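Local coordinates for protein nigritoxine (Vibrio nigripulchritudo, PDB 5M41) that acts as a bacterial toxin against crustaceans and insects, at residues 670-681 / 725-734. Numbering follows the deposited sequence.
Sequences FITVVENAPTKM and LMGQVLTNGR
Leu730 O, a carbonyl near the C-terminal end of helix 719-731, is gripped by two neighbouring residues of another part of the chain at once. Thr679 OG1 donates to Leu730 O at 2.6 Å and the backbone Lys680 N donates to it at 3.0 Å, and the two donors come from opposite faces of the carbonyl plane. The threonine hydroxyl lies between its own backbone N and carbonyl carbon (chi1 64°), which places it against Leu730 O. The amide four residues on, Arg734 N, turns to Thr731 O, and the chain leaving helix 667-676, which runs into a short 3-10 segment at Lys680, supplies donors instead. The case illustrates how two nearly parallel helices, the axes of segments 670-676 and 725-731 coming within 11.7 Å at 21°, can be tied by the chain leaving one of them while side chains meet in between. There Leu730 CD1 meets Val673 CG1 at 3.8 Å, and Leu730 CD2 leans on Met681 SD. One turn earlier, Met726, bent at chi2 and chi3, forms a Met-aromatic contact, its SD 3.5 Å from Phe670 CE1 and oblique to the ring, while its CE reaches Val673 CG1. Helix 603-614 flanks this layer, with Phe606 on Val674 and Ile610 on Val729. At the outer rim the methylenes of Lys680 cross the amide of Asn732 at about a right angle; the amide oxygen of Asn732 is bound by Lys614.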
loop_
_atom_site.group_PDB
_atom_site.type_symbol
_atom_site.label_atom_id
_atom_site.label_comp_id
_atom_site.label_asym_id
_atom_site.label_seq_id
_atom_site.Cartn_x
_atom_site.Cartn_y
_atom_site.Cartn_z
ATOM N N PHE A 670 -13.800 30.745 -10.557
ATOM C CA PHE A 670 -13.572 30.283 -9.187
ATOM C C PHE A 670 -13.166 28.821 -9.171
ATOM O O PHE A 670 -12.140 28.439 -8.584
ATOM C CB PHE A 670 -14.829 30.506 -8.315
ATOM C CG PHE A 670 -14.665 30.062 -6.890
ATOM C CD1 PHE A 670 -13.927 30.827 -5.993
ATOM C CD2 PHE A 670 -15.272 28.897 -6.432
ATOM C CE1 PHE A 670 -13.774 30.431 -4.672
ATOM C CE2 PHE A 670 -15.128 28.490 -5.109
ATOM C CZ PHE A 670 -14.371 29.256 -4.231
ATOM N N ILE A 671 -13.947 28.016 -9.876
ATOM C CA ILE A 671 -13.726 26.576 -9.923
ATOM C C ILE A 671 -12.376 26.251 -10.560
ATOM O O ILE A 671 -11.616 25.421 -10.039
ATOM C CB ILE A 671 -14.903 25.858 -10.633
ATOM C CG1 ILE A 671 -16.151 25.867 -9.725
ATOM C CG2 ILE A 671 -14.524 24.437 -11.053
ATOM C CD1 ILE A 671 -17.383 25.211 -10.347
ATOM N N THR A 672 -12.059 26.923 -11.665
ATOM C CA THR A 672 -10.774 26.692 -12.355
ATOM C C THR A 672 -9.592 26.894 -11.396
ATOM O O THR A 672 -8.706 26.067 -11.322
ATOM C CB THR A 672 -10.628 27.609 -13.581
ATOM O OG1 THR A 672 -11.707 27.345 -14.490
ATOM C CG2 THR A 672 -9.274 27.380 -14.300
ATOM N N VAL A 673 -9.599 27.976 -10.631
ATOM C CA VAL A 673 -8.502 28.220 -9.698
ATOM C C VAL A 673 -8.517 27.180 -8.564
ATOM O O VAL A 673 -7.485 26.575 -8.243
ATOM C CB VAL A 673 -8.484 29.690 -9.210
ATOM C CG1 VAL A 673 -7.514 29.885 -8.055
ATOM C CG2 VAL A 673 -8.062 30.602 -10.363
ATOM N N VAL A 674 -9.694 26.910 -8.007
ATOM C CA VAL A 674 -9.800 25.995 -6.875
ATOM C C VAL A 674 -9.264 24.609 -7.242
ATOM O O VAL A 674 -8.505 24.000 -6.479
ATOM C CB VAL A 674 -11.268 25.893 -6.380
ATOM C CG1 VAL A 674 -11.464 24.649 -5.518
ATOM C CG2 VAL A 674 -11.635 27.147 -5.604
ATOM N N GLU A 675 -9.695 24.130 -8.409
ATOM C CA GLU A 675 -9.303 22.857 -8.973
ATOM C C GLU A 675 -7.777 22.749 -9.169
ATOM O O GLU A 675 -7.185 21.728 -8.876
ATOM C CB GLU A 675 -9.995 22.694 -10.320
ATOM C CG GLU A 675 -9.869 21.325 -10.952
ATOM C CD GLU A 675 -10.691 21.208 -12.229
ATOM O OE1 GLU A 675 -10.812 22.232 -12.949
ATOM O OE2 GLU A 675 -11.218 20.098 -12.516
ATOM N N ASN A 676 -7.156 23.816 -9.652
ATOM C CA ASN A 676 -5.704 23.851 -9.772
ATOM C C ASN A 676 -4.952 23.929 -8.437
ATOM O O ASN A 676 -3.788 23.571 -8.387
ATOM C CB ASN A 676 -5.251 24.997 -10.664
ATOM C CG ASN A 676 -3.734 25.013 -10.865
ATOM O OD1 ASN A 676 -3.162 24.116 -11.507
ATOM N ND2 ASN A 676 -3.073 26.022 -10.300
ATOM N N ALA A 677 -5.597 24.404 -7.366
ATOM C CA ALA A 677 -4.916 24.462 -6.051
ATOM C C ALA A 677 -3.491 25.105 -6.134
ATOM O O ALA A 677 -2.513 24.495 -5.709
ATOM C CB ALA A 677 -4.814 23.050 -5.467
ATOM N N PRO A 678 -3.373 26.309 -6.708
ATOM C CA PRO A 678 -2.022 26.870 -6.863
ATOM C C PRO A 678 -1.496 27.478 -5.575
ATOM O O PRO A 678 -2.253 27.663 -4.598
ATOM C CB PRO A 678 -2.226 27.983 -7.882
ATOM C CG PRO A 678 -3.635 28.442 -7.616
ATOM C CD PRO A 678 -4.410 27.195 -7.262
ATOM N N THR A 679 -0.199 27.761 -5.584
ATOM C CA THR A 679 0.477 28.530 -4.545
ATOM C C THR A 679 0.180 27.960 -3.162
ATOM O O THR A 679 0.408 26.772 -2.957
ATOM C CB THR A 679 0.201 30.042 -4.686
ATOM O OG1 THR A 679 -1.193 30.279 -4.499
ATOM C CG2 THR A 679 0.534 30.493 -6.078
ATOM N N LYS A 680 -0.332 28.756 -2.223
ATOM C CA LYS A 680 -0.502 28.247 -0.847
ATOM C C LYS A 680 -1.534 27.120 -0.694
ATOM O O LYS A 680 -1.571 26.421 0.337
ATOM C CB LYS A 680 -0.755 29.378 0.155
ATOM C CG LYS A 680 0.334 30.451 0.198
ATOM C CD LYS A 680 1.693 29.905 0.627
ATOM C CE LYS A 680 2.715 31.046 0.701
ATOM N NZ LYS A 680 3.995 30.606 0.096
ATOM N N MET A 681 -2.364 26.933 -1.713
ATOM C CA MET A 681 -3.305 25.791 -1.747
ATOM C C MET A 681 -2.713 24.454 -2.197
ATOM O O MET A 681 -3.422 23.437 -2.172
ATOM C CB MET A 681 -4.473 26.107 -2.685
ATOM C CG MET A 681 -5.778 26.409 -2.005
ATOM S SD MET A 681 -7.085 26.456 -3.255
ATOM C CE MET A 681 -7.635 24.753 -3.212
ATOM N N LEU A 725 -11.389 36.025 0.805
ATOM C CA LEU A 725 -11.319 34.559 0.853
ATOM C C LEU A 725 -10.154 34.002 0.041
ATOM O O LEU A 725 -9.346 33.225 0.559
ATOM C CB LEU A 725 -12.622 33.939 0.335
ATOM C CG LEU A 725 -12.646 32.412 0.159
ATOM C CD1 LEU A 725 -12.537 31.705 1.508
ATOM C CD2 LEU A 725 -13.954 32.015 -0.503
ATOM N N MET A 726 -10.089 34.386 -1.228
ATOM C CA MET A 726 -9.045 33.886 -2.132
ATOM C C MET A 726 -7.659 34.371 -1.728
ATOM O O MET A 726 -6.703 33.619 -1.804
ATOM C CB MET A 726 -9.341 34.236 -3.594
ATOM C CG MET A 726 -10.615 33.618 -4.144
ATOM S SD MET A 726 -10.611 31.811 -4.057
ATOM C CE MET A 726 -10.157 31.382 -5.723
ATOM N N GLY A 727 -7.558 35.624 -1.311
ATOM C CA GLY A 727 -6.307 36.181 -0.812
ATOM C C GLY A 727 -5.730 35.296 0.267
ATOM O O GLY A 727 -4.526 34.972 0.240
ATOM N N GLN A 728 -6.594 34.870 1.194
ATOM C CA GLN A 728 -6.179 34.035 2.304
ATOM C C GLN A 728 -5.859 32.615 1.830
ATOM O O GLN A 728 -4.780 32.065 2.134
ATOM C CB GLN A 728 -7.229 34.011 3.440
ATOM C CG GLN A 728 -6.850 33.082 4.607
ATOM C CD GLN A 728 -5.499 33.430 5.241
ATOM O OE1 GLN A 728 -5.102 34.577 5.247
ATOM N NE2 GLN A 728 -4.791 32.432 5.750
ATOM N N VAL A 729 -6.797 32.036 1.082
ATOM C CA VAL A 729 -6.694 30.654 0.651
ATOM C C VAL A 729 -5.464 30.495 -0.260
ATOM O O VAL A 729 -4.666 29.563 -0.109
ATOM C CB VAL A 729 -8.023 30.217 -0.028
ATOM C CG1 VAL A 729 -7.808 29.144 -1.055
ATOM C CG2 VAL A 729 -9.045 29.770 1.021
ATOM N N LEU A 730 -5.295 31.419 -1.185
ATOM C CA LEU A 730 -4.249 31.268 -2.173
ATOM C C LEU A 730 -2.893 31.800 -1.746
ATOM O O LEU A 730 -1.877 31.293 -2.221
ATOM C CB LEU A 730 -4.654 31.890 -3.507
ATOM C CG LEU A 730 -5.960 31.366 -4.115
ATOM C CD1 LEU A 730 -6.365 32.191 -5.318
ATOM C CD2 LEU A 730 -5.857 29.885 -4.486
ATOM N N THR A 731 -2.864 32.813 -0.877
ATOM C CA THR A 731 -1.592 33.485 -0.553
ATOM C C THR A 731 -1.341 33.698 0.941
ATOM O O THR A 731 -0.421 34.428 1.314
ATOM C CB THR A 731 -1.435 34.843 -1.291
ATOM O OG1 THR A 731 -2.214 35.857 -0.638
ATOM C CG2 THR A 731 -1.851 34.751 -2.785
ATOM N N ASN A 732 -2.156 33.076 1.794
ATOM C CA ASN A 732 -2.075 33.298 3.244
ATOM C C ASN A 732 -2.221 34.777 3.612
ATOM O O ASN A 732 -1.687 35.220 4.613
ATOM C CB ASN A 732 -0.771 32.722 3.839
ATOM C CG ASN A 732 -0.675 31.216 3.698
ATOM O OD1 ASN A 732 -1.670 30.523 3.490
ATOM N ND2 ASN A 732 0.532 30.702 3.802
ATOM N N GLY A 733 -2.947 35.529 2.791
ATOM C CA GLY A 733 -3.187 36.951 3.038
ATOM C C GLY A 733 -1.978 37.846 2.771
ATOM O O GLY A 733 -1.954 38.999 3.194
ATOM N N ARG A 734 -0.972 37.317 2.078
ATOM C CA ARG A 734 0.251 38.086 1.778
ATOM C C ARG A 734 0.069 38.992 0.570
ATOM O O ARG A 734 0.710 40.018 0.464
ATOM C CB ARG A 734 1.451 37.153 1.570
ATOM C CG ARG A 734 2.114 36.689 2.863
ATOM C CD ARG A 734 2.856 35.381 2.643
ATOM N NE ARG A 734 4.233 35.436 3.143
ATOM C CZ ARG A 734 5.156 34.487 2.960
ATOM N NH1 ARG A 734 4.880 33.371 2.284
ATOM N NH2 ARG A 734 6.373 34.655 3.458
#